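Local coordinates for chitin elicitor-binding protein (Oryza sativa subsp. japonica, PDB 5JCD) that binds chitin oligosaccharide elicitors through its LysM-containing part, the piece present here, and takes part in relaying the signal for plant defence responses, at residues A[41-45]-A[46-50]; A[159-163]-A[164-168]; A[71-75]-A[76-80]. One frame throughout, in Å; residues are numbered along the deposited sequence.

Interaction 1: A[41-45]-A[46-50]; sequences DLLGA and NGLPD
Asn46 turns its side chain back along the helix it follows and binds the carbonyl of Leu42, four residues earlier. Its CB and CG pass beside the carbonyl of Ala45, the residue just before. CG stands anti to Asn46's own carbonyl carbon, chi1 -69°, which carries the amide along the side of Leu42 with both side chains pointing the same way. At the tip the two branches part. ND2 donates to Leu42 O at 3.0 Å in a nearly straight bond (175°), the oxygen lying in the amide plane, while Leu42 CD1 flanks the same nitrogen. OD1 accepts from the backbone N of Lys65 on strand 63-72, so one amide ties the helix end to that strand. The backbone N of Asn46 adds only weak bonds, to Leu42 O and to Leu43 O.

The chain then leaves the helix through a Schellman motif. Gly47, at positive phi, is its C-prime residue: Gly47 N reaches Gly44 O at 3.1 Å, and Leu48 N closes the wider loop on Leu43 O at 2.8 Å. Outside these bonds Leu48 crosses Leu43 at about a right angle, and Leu48 CD1 rests 3.9 Å from Leu43 CD2, an apolar contact between helix and exit loop. On the inner side, Leu42 packs on Tyr27 and Val31 of helix 27-34 and on Val64 and Pro67 of strand 63-72.

Carbonyls at a helix C-terminus lack the amide donors of a further turn. Here those of Leu42, Leu43 and Gly44 are supplied by the exit loop, and Asn46's primary amide, a donor and an acceptor in one group, serves the helix with one branch and the strand with the other.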
loop_
_atom_site.group_PDB
_atom_site.type_symbol
_atom_site.label_atom_id
_atom_site.label_comp_id
_atom_site.label_asym_id
_atom_site.label_seq_id
_atom_site.Cartn_x
_atom_site.Cartn_y
_atom_site.Cartn_z
ATOM N N ASP A 41 2.340 9.630 -13.803
ATOM C CA ASP A 41 2.211 8.214 -13.505
ATOM C C ASP A 41 1.022 7.956 -12.569
ATOM O O ASP A 41 0.331 6.955 -12.713
ATOM C CB ASP A 41 3.511 7.643 -12.934
ATOM C CG ASP A 41 4.622 7.548 -13.982
ATOM O OD1 ASP A 41 4.326 7.583 -15.202
ATOM O OD2 ASP A 41 5.802 7.455 -13.586
ATOM N N LEU A 42 0.778 8.863 -11.625
ATOM C CA LEU A 42 -0.372 8.704 -10.731
ATOM C C LEU A 42 -1.667 8.738 -11.542
ATOM O O LEU A 42 -2.542 7.901 -11.351
ATOM C CB LEU A 42 -0.378 9.769 -9.612
ATOM C CG LEU A 42 -1.455 9.621 -8.523
ATOM C CD1 LEU A 42 -1.431 8.204 -7.921
ATOM C CD2 LEU A 42 -1.297 10.662 -7.383
ATOM N N LEU A 43 -1.763 9.692 -12.466
ATOM C CA LEU A 43 -2.931 9.842 -13.336
ATOM C C LEU A 43 -3.180 8.620 -14.209
ATOM O O LEU A 43 -4.322 8.152 -14.349
ATOM C CB LEU A 43 -2.769 11.092 -14.207
ATOM C CG LEU A 43 -2.630 12.406 -13.418
ATOM C CD1 LEU A 43 -2.266 13.580 -14.322
ATOM C CD2 LEU A 43 -3.886 12.722 -12.629
ATOM N N GLY A 44 -2.110 8.100 -14.801
ATOM C CA GLY A 44 -2.202 6.911 -15.627
ATOM C C GLY A 44 -2.616 5.670 -14.845
ATOM O O GLY A 44 -3.356 4.821 -15.343
ATOM N N ALA A 45 -2.080 5.530 -13.638
ATOM C CA ALA A 45 -2.465 4.429 -12.758
ATOM C C ALA A 45 -3.957 4.465 -12.416
ATOM O O ALA A 45 -4.545 3.454 -12.062
ATOM C CB ALA A 45 -1.638 4.450 -11.494
ATOM N N ASN A 46 -4.559 5.642 -12.493
ATOM C CA ASN A 46 -5.988 5.766 -12.235
ATOM C C ASN A 46 -6.819 6.059 -13.478
ATOM O O ASN A 46 -7.958 6.509 -13.388
ATOM C CB ASN A 46 -6.226 6.785 -11.126
ATOM C CG ASN A 46 -5.743 6.270 -9.793
ATOM O OD1 ASN A 46 -6.504 5.677 -9.045
ATOM N ND2 ASN A 46 -4.462 6.418 -9.527
ATOM N N GLY A 47 -6.233 5.776 -14.639
ATOM C CA GLY A 47 -6.922 5.893 -15.908
ATOM C C GLY A 47 -7.405 7.270 -16.313
ATOM O O GLY A 47 -8.479 7.389 -16.886
ATOM N N LEU A 48 -6.636 8.304 -15.983
ATOM C CA LEU A 48 -6.944 9.683 -16.392
ATOM C C LEU A 48 -5.978 10.204 -17.502
ATOM O O LEU A 48 -4.791 9.884 -17.501
ATOM C CB LEU A 48 -6.889 10.621 -15.173
ATOM C CG LEU A 48 -7.881 10.397 -14.020
ATOM C CD1 LEU A 48 -7.436 11.149 -12.753
ATOM C CD2 LEU A 48 -9.265 10.832 -14.427
ATOM N N PRO A 49 -6.481 11.049 -18.423
ATOM C CA PRO A 49 -5.769 11.636 -19.580
ATOM C C PRO A 49 -4.586 12.546 -19.228
ATOM O O PRO A 49 -4.488 13.006 -18.091
ATOM C CB PRO A 49 -6.834 12.478 -20.288
ATOM C CG PRO A 49 -8.103 12.216 -19.610
ATOM C CD PRO A 49 -7.891 11.467 -18.354
ATOM N N ASP A 50 -3.697 12.774 -20.196
ATOM C CA ASP A 50 -2.536 13.661 -20.028
ATOM C C ASP A 50 -2.864 15.079 -19.572
ATOM O O ASP A 50 -2.161 15.644 -18.730
ATOM C CB ASP A 50 -1.783 13.778 -21.353
ATOM C CG ASP A 50 -1.251 12.452 -21.840
ATOM O OD1 ASP A 50 -1.925 11.435 -21.589
ATOM O OD2 ASP A 50 -0.200 12.435 -22.526
#

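Interaction 2: A[159-163]-A[164-168]; sequences AIAAK and YGVTE
Ala161 O takes two backbone N-H groups at the end of the helix: Val166 N at 2.9 Å, from above the carbonyl plane, and Tyr164 N in a weaker, bent bond. The Val166 N bond and that of Gly165 N to Ala162 O (3.0 Å) are the pair of a Schellman motif, with Gly165 at positive phi as its C-prime residue. Tyr164 N also donates to Ile160 O. Val166 CG1 closes the apolar side of the turn, 4.1 Å from Ala161 CB; Ala161 CB also lies 3.6 Å from Glu168 CA, at the start of the next helix.

On the other flank, Lys163 CG sits over the centre of the Tyr164 ring, 4.2 Å from the centroid and 5° off the normal, a CH-pi contact. A chi1 of 169°, with CG anti to the lysine's own N, puts it there, and the chain runs on extended.

The turn belongs to the second LysM domain and links helix 157-163 to helix 168-174. Ile160 packs against Leu171 of the second helix, Tyr149 of strand 145-150 and the chitin-binding Leu183; Tyr164 rests on Leu147 of that strand, and Glu168 OE2 reaches back to Thr157 OG1 on the first helix.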
loop_
_atom_site.group_PDB
_atom_site.type_symbol
_atom_site.label_atom_id
_atom_site.label_comp_id
_atom_site.label_asym_id
_atom_site.label_seq_id
_atom_site.Cartn_x
_atom_site.Cartn_y
_atom_site.Cartn_z
ATOM N N ALA A 159 -15.300 -12.242 -5.629
ATOM C CA ALA A 159 -15.511 -11.007 -6.374
ATOM C C ALA A 159 -14.249 -10.148 -6.417
ATOM O O ALA A 159 -14.002 -9.458 -7.398
ATOM C CB ALA A 159 -16.653 -10.234 -5.805
ATOM N N ILE A 160 -13.454 -10.189 -5.350
ATOM C CA ILE A 160 -12.221 -9.422 -5.324
ATOM C C ILE A 160 -11.242 -9.975 -6.361
ATOM O O ILE A 160 -10.674 -9.230 -7.138
ATOM C CB ILE A 160 -11.588 -9.423 -3.912
ATOM C CG1 ILE A 160 -12.429 -8.580 -2.934
ATOM C CG2 ILE A 160 -10.166 -8.903 -3.960
ATOM C CD1 ILE A 160 -12.054 -8.805 -1.472
ATOM N N ALA A 161 -11.052 -11.287 -6.364
ATOM C CA ALA A 161 -10.175 -11.921 -7.332
ATOM C C ALA A 161 -10.616 -11.605 -8.750
ATOM O O ALA A 161 -9.798 -11.220 -9.578
ATOM C CB ALA A 161 -10.140 -13.423 -7.114
ATOM N N ALA A 162 -11.915 -11.731 -9.010
ATOM C CA ALA A 162 -12.428 -11.531 -10.364
ATOM C C ALA A 162 -12.224 -10.107 -10.810
ATOM O O ALA A 162 -11.790 -9.870 -11.932
ATOM C CB ALA A 162 -13.906 -11.912 -10.468
ATOM N N LYS A 163 -12.529 -9.156 -9.936
ATOM C CA LYS A 163 -12.328 -7.756 -10.284
ATOM C C LYS A 163 -10.859 -7.479 -10.698
ATOM O O LYS A 163 -10.594 -6.590 -11.496
ATOM C CB LYS A 163 -12.774 -6.793 -9.159
ATOM C CG LYS A 163 -12.291 -5.381 -9.485
ATOM C CD LYS A 163 -12.972 -4.213 -8.827
ATOM C CE LYS A 163 -12.579 -2.959 -9.641
ATOM N NZ LYS A 163 -13.251 -1.696 -9.243
ATOM N N TYR A 164 -9.906 -8.233 -10.161
ATOM C CA TYR A 164 -8.510 -7.977 -10.501
ATOM C C TYR A 164 -7.939 -8.984 -11.486
ATOM O O TYR A 164 -6.717 -9.096 -11.628
ATOM C CB TYR A 164 -7.635 -7.821 -9.242
ATOM C CG TYR A 164 -7.986 -6.528 -8.539
ATOM C CD1 TYR A 164 -7.725 -5.302 -9.150
ATOM C CD2 TYR A 164 -8.613 -6.525 -7.289
ATOM C CE1 TYR A 164 -8.078 -4.110 -8.536
ATOM C CE2 TYR A 164 -8.959 -5.328 -6.658
ATOM C CZ TYR A 164 -8.689 -4.135 -7.286
ATOM O OH TYR A 164 -9.043 -2.961 -6.681
ATOM N N GLY A 165 -8.832 -9.721 -12.145
ATOM C CA GLY A 165 -8.447 -10.628 -13.223
ATOM C C GLY A 165 -7.493 -11.668 -12.692
ATOM O O GLY A 165 -6.482 -12.016 -13.299
ATOM N N VAL A 166 -7.826 -12.148 -11.513
ATOM C CA VAL A 166 -7.018 -13.118 -10.841
ATOM C C VAL A 166 -7.900 -14.280 -10.422
ATOM O O VAL A 166 -9.107 -14.131 -10.249
ATOM C CB VAL A 166 -6.279 -12.437 -9.660
ATOM C CG1 VAL A 166 -6.264 -13.285 -8.411
ATOM C CG2 VAL A 166 -4.885 -12.033 -10.090
ATOM N N THR A 167 -7.306 -15.457 -10.354
ATOM C CA THR A 167 -7.999 -16.627 -9.851
ATOM C C THR A 167 -8.202 -16.537 -8.335
ATOM O O THR A 167 -7.313 -16.087 -7.603
ATOM C CB THR A 167 -7.227 -17.905 -10.249
ATOM O OG1 THR A 167 -7.942 -18.566 -11.299
ATOM C CG2 THR A 167 -7.112 -18.855 -9.105
ATOM N N GLU A 168 -9.366 -16.978 -7.866
ATOM C CA GLU A 168 -9.648 -16.951 -6.440
ATOM C C GLU A 168 -8.628 -17.748 -5.612
ATOM O O GLU A 168 -8.164 -17.264 -4.575
ATOM C CB GLU A 168 -11.082 -17.426 -6.143
ATOM C CG GLU A 168 -11.410 -17.354 -4.658
ATOM C CD GLU A 168 -12.834 -17.721 -4.304
ATOM O OE1 GLU A 168 -13.663 -17.914 -5.220
ATOM O OE2 GLU A 168 -13.130 -17.789 -3.087
#

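Interaction 3: A[71-75]-A[76-80]; sequences RCNGD and VGQSD
Arg71 and Gln78 face each other across a beta hairpin made by strands 63-72 and 76-79, as an antiparallel hydrogen-bonded pair. Arg71 N donates to Gln78 O and Gln78 N to Arg71 O, each at 2.8 Å. Next to them Cys72 and Gly77 form a non-hydrogen-bonded pair with CA atoms only 4.2 Å apart, and Cys72 CA sends a C-H toward Val76 O.

The tight part runs from the Cys72-Gly77 pair to the turn. Cys72 is buried and its SG is joined to Cys5 in a disulfide, while Gly77 also bonds through its backbone to Phe3 and Cys134, locking the hairpin into the sheet. Asn73 N then donates to Val76 O at 2.8 Å, nearly along the C=O axis. Val76 CG1 lies against the Asn73 amide, 3.2 Å from Asn73 OD1.

The outer side, at Arg71 and Asp80, is looser. Arg71 runs extended, and its aliphatic part crosses the carboxylate of Asp80, CD 3.7 Å from Asp80 OD1. The charged ends do not touch; a water takes a weak bond from Arg71 NH1 and donates to Asp80 OD2, which also forms a salt bridge with Arg69. Replacing Asp80 with an alanine would probably leave Arg69 without its carboxylate mate, and take from Arg71 both the group its CB and CD lie against and the weak water link.

At the turn itself, Asn73 OD1 accepts two backbone N-H groups: Asp75 N at 3.0 Å, which makes an Asx turn, and Val76 N at 2.9 Å.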
loop_
_atom_site.group_PDB
_atom_site.type_symbol
_atom_site.label_atom_id
_atom_site.label_comp_id
_atom_site.label_asym_id
_atom_site.label_seq_id
_atom_site.Cartn_x
_atom_site.Cartn_y
_atom_site.Cartn_z
ATOM N N ARG A 71 11.186 -2.265 -2.637
ATOM C CA ARG A 71 12.459 -2.927 -2.405
ATOM C C ARG A 71 12.281 -4.153 -1.534
ATOM O O ARG A 71 11.579 -4.105 -0.518
ATOM C CB ARG A 71 13.476 -1.984 -1.763
ATOM C CG ARG A 71 14.725 -2.697 -1.307
ATOM C CD ARG A 71 15.848 -1.760 -0.874
ATOM N NE ARG A 71 17.009 -2.518 -0.389
ATOM C CZ ARG A 71 18.231 -2.494 -0.920
ATOM N NH1 ARG A 71 18.502 -1.750 -1.991
ATOM N NH2 ARG A 71 19.192 -3.224 -0.370
ATOM N N CYS A 72 12.907 -5.254 -1.945
ATOM C CA CYS A 72 12.859 -6.494 -1.188
ATOM C C CYS A 72 14.100 -6.585 -0.311
ATOM O O CYS A 72 15.192 -6.241 -0.749
ATOM C CB CYS A 72 12.764 -7.696 -2.130
ATOM S SG CYS A 72 11.164 -7.847 -2.966
ATOM N N ASN A 73 13.933 -6.967 0.948
ATOM C CA ASN A 73 15.104 -7.163 1.798
ATOM C C ASN A 73 15.509 -8.600 2.094
ATOM O O ASN A 73 16.330 -8.828 2.971
ATOM C CB ASN A 73 14.984 -6.395 3.119
ATOM C CG ASN A 73 13.890 -6.916 4.019
ATOM O OD1 ASN A 73 13.314 -7.980 3.796
ATOM N ND2 ASN A 73 13.648 -6.188 5.101
ATOM N N GLY A 74 14.917 -9.563 1.404
ATOM C CA GLY A 74 15.235 -10.963 1.639
ATOM C C GLY A 74 14.106 -11.690 2.340
ATOM O O GLY A 74 13.969 -12.912 2.219
ATOM N N ASP A 75 13.285 -10.922 3.055
ATOM C CA ASP A 75 12.164 -11.456 3.829
ATOM C C ASP A 75 10.881 -10.800 3.363
ATOM O O ASP A 75 9.834 -11.435 3.243
ATOM C CB ASP A 75 12.325 -11.179 5.328
ATOM C CG ASP A 75 13.401 -12.016 5.968
ATOM O OD1 ASP A 75 13.480 -13.221 5.651
ATOM O OD2 ASP A 75 14.159 -11.486 6.799
ATOM N N VAL A 76 10.986 -9.515 3.074
ATOM C CA VAL A 76 9.823 -8.704 2.914
ATOM C C VAL A 76 10.053 -7.677 1.806
ATOM O O VAL A 76 11.198 -7.404 1.404
ATOM C CB VAL A 76 9.490 -8.048 4.307
ATOM C CG1 VAL A 76 10.436 -6.903 4.637
ATOM C CG2 VAL A 76 8.130 -7.564 4.334
ATOM N N GLY A 77 8.958 -7.176 1.253
ATOM C CA GLY A 77 9.011 -6.081 0.308
ATOM C C GLY A 77 8.450 -4.829 0.965
ATOM O O GLY A 77 7.385 -4.875 1.553
ATOM N N GLN A 78 9.153 -3.711 0.861
ATOM C CA GLN A 78 8.688 -2.458 1.449
ATOM C C GLN A 78 8.847 -1.338 0.447
ATOM O O GLN A 78 9.750 -1.381 -0.379
ATOM C CB GLN A 78 9.497 -2.130 2.715
ATOM C CG GLN A 78 9.383 -3.229 3.759
ATOM C CD GLN A 78 10.455 -3.152 4.800
ATOM O OE1 GLN A 78 11.615 -2.872 4.494
ATOM N NE2 GLN A 78 10.069 -3.364 6.056
ATOM N N SER A 79 7.970 -0.343 0.513
ATOM C CA SER A 79 8.120 0.841 -0.323
ATOM C C SER A 79 9.493 1.443 0.010
ATOM O O SER A 79 9.882 1.540 1.172
ATOM C CB SER A 79 6.979 1.829 -0.055
ATOM O OG SER A 79 6.945 2.238 1.300
ATOM N N ASP A 80 10.249 1.794 -1.016
ATOM C CA ASP A 80 11.690 1.998 -0.874
ATOM C C ASP A 80 12.090 3.347 -0.253
ATOM O O ASP A 80 12.325 4.329 -0.962
ATOM C CB ASP A 80 12.327 1.817 -2.239
ATOM C CG ASP A 80 13.834 1.745 -2.179
ATOM O OD1 ASP A 80 14.403 1.690 -1.077
ATOM O OD2 ASP A 80 14.440 1.698 -3.260
HETATM O O HOH W 1 16.845 0.621 -3.802
#

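Overall arrangement
Along the chain the order is interaction 1, interaction 3, interaction 2, and none touches another: their centres lie 22 to 26 Å apart, with interactions 1 and 2 nearest, about 9 Å between closest atoms. Interactions 1 and 2 end different helices, 39-45 and 157-163, with the same kind of glycine-based exit. Strand 63-72 connects interactions 1 and 3, since helix 39-45 packs on its early part and the hairpin 71-80 turns at its far end. The mixed sheet holding this strand also includes strand 145-150, against which the helix of interaction 2 packs. The mixed sheet thus joins the region of interaction 1, the hairpin and the second LysM domain in this chitin-binding part of the receptor.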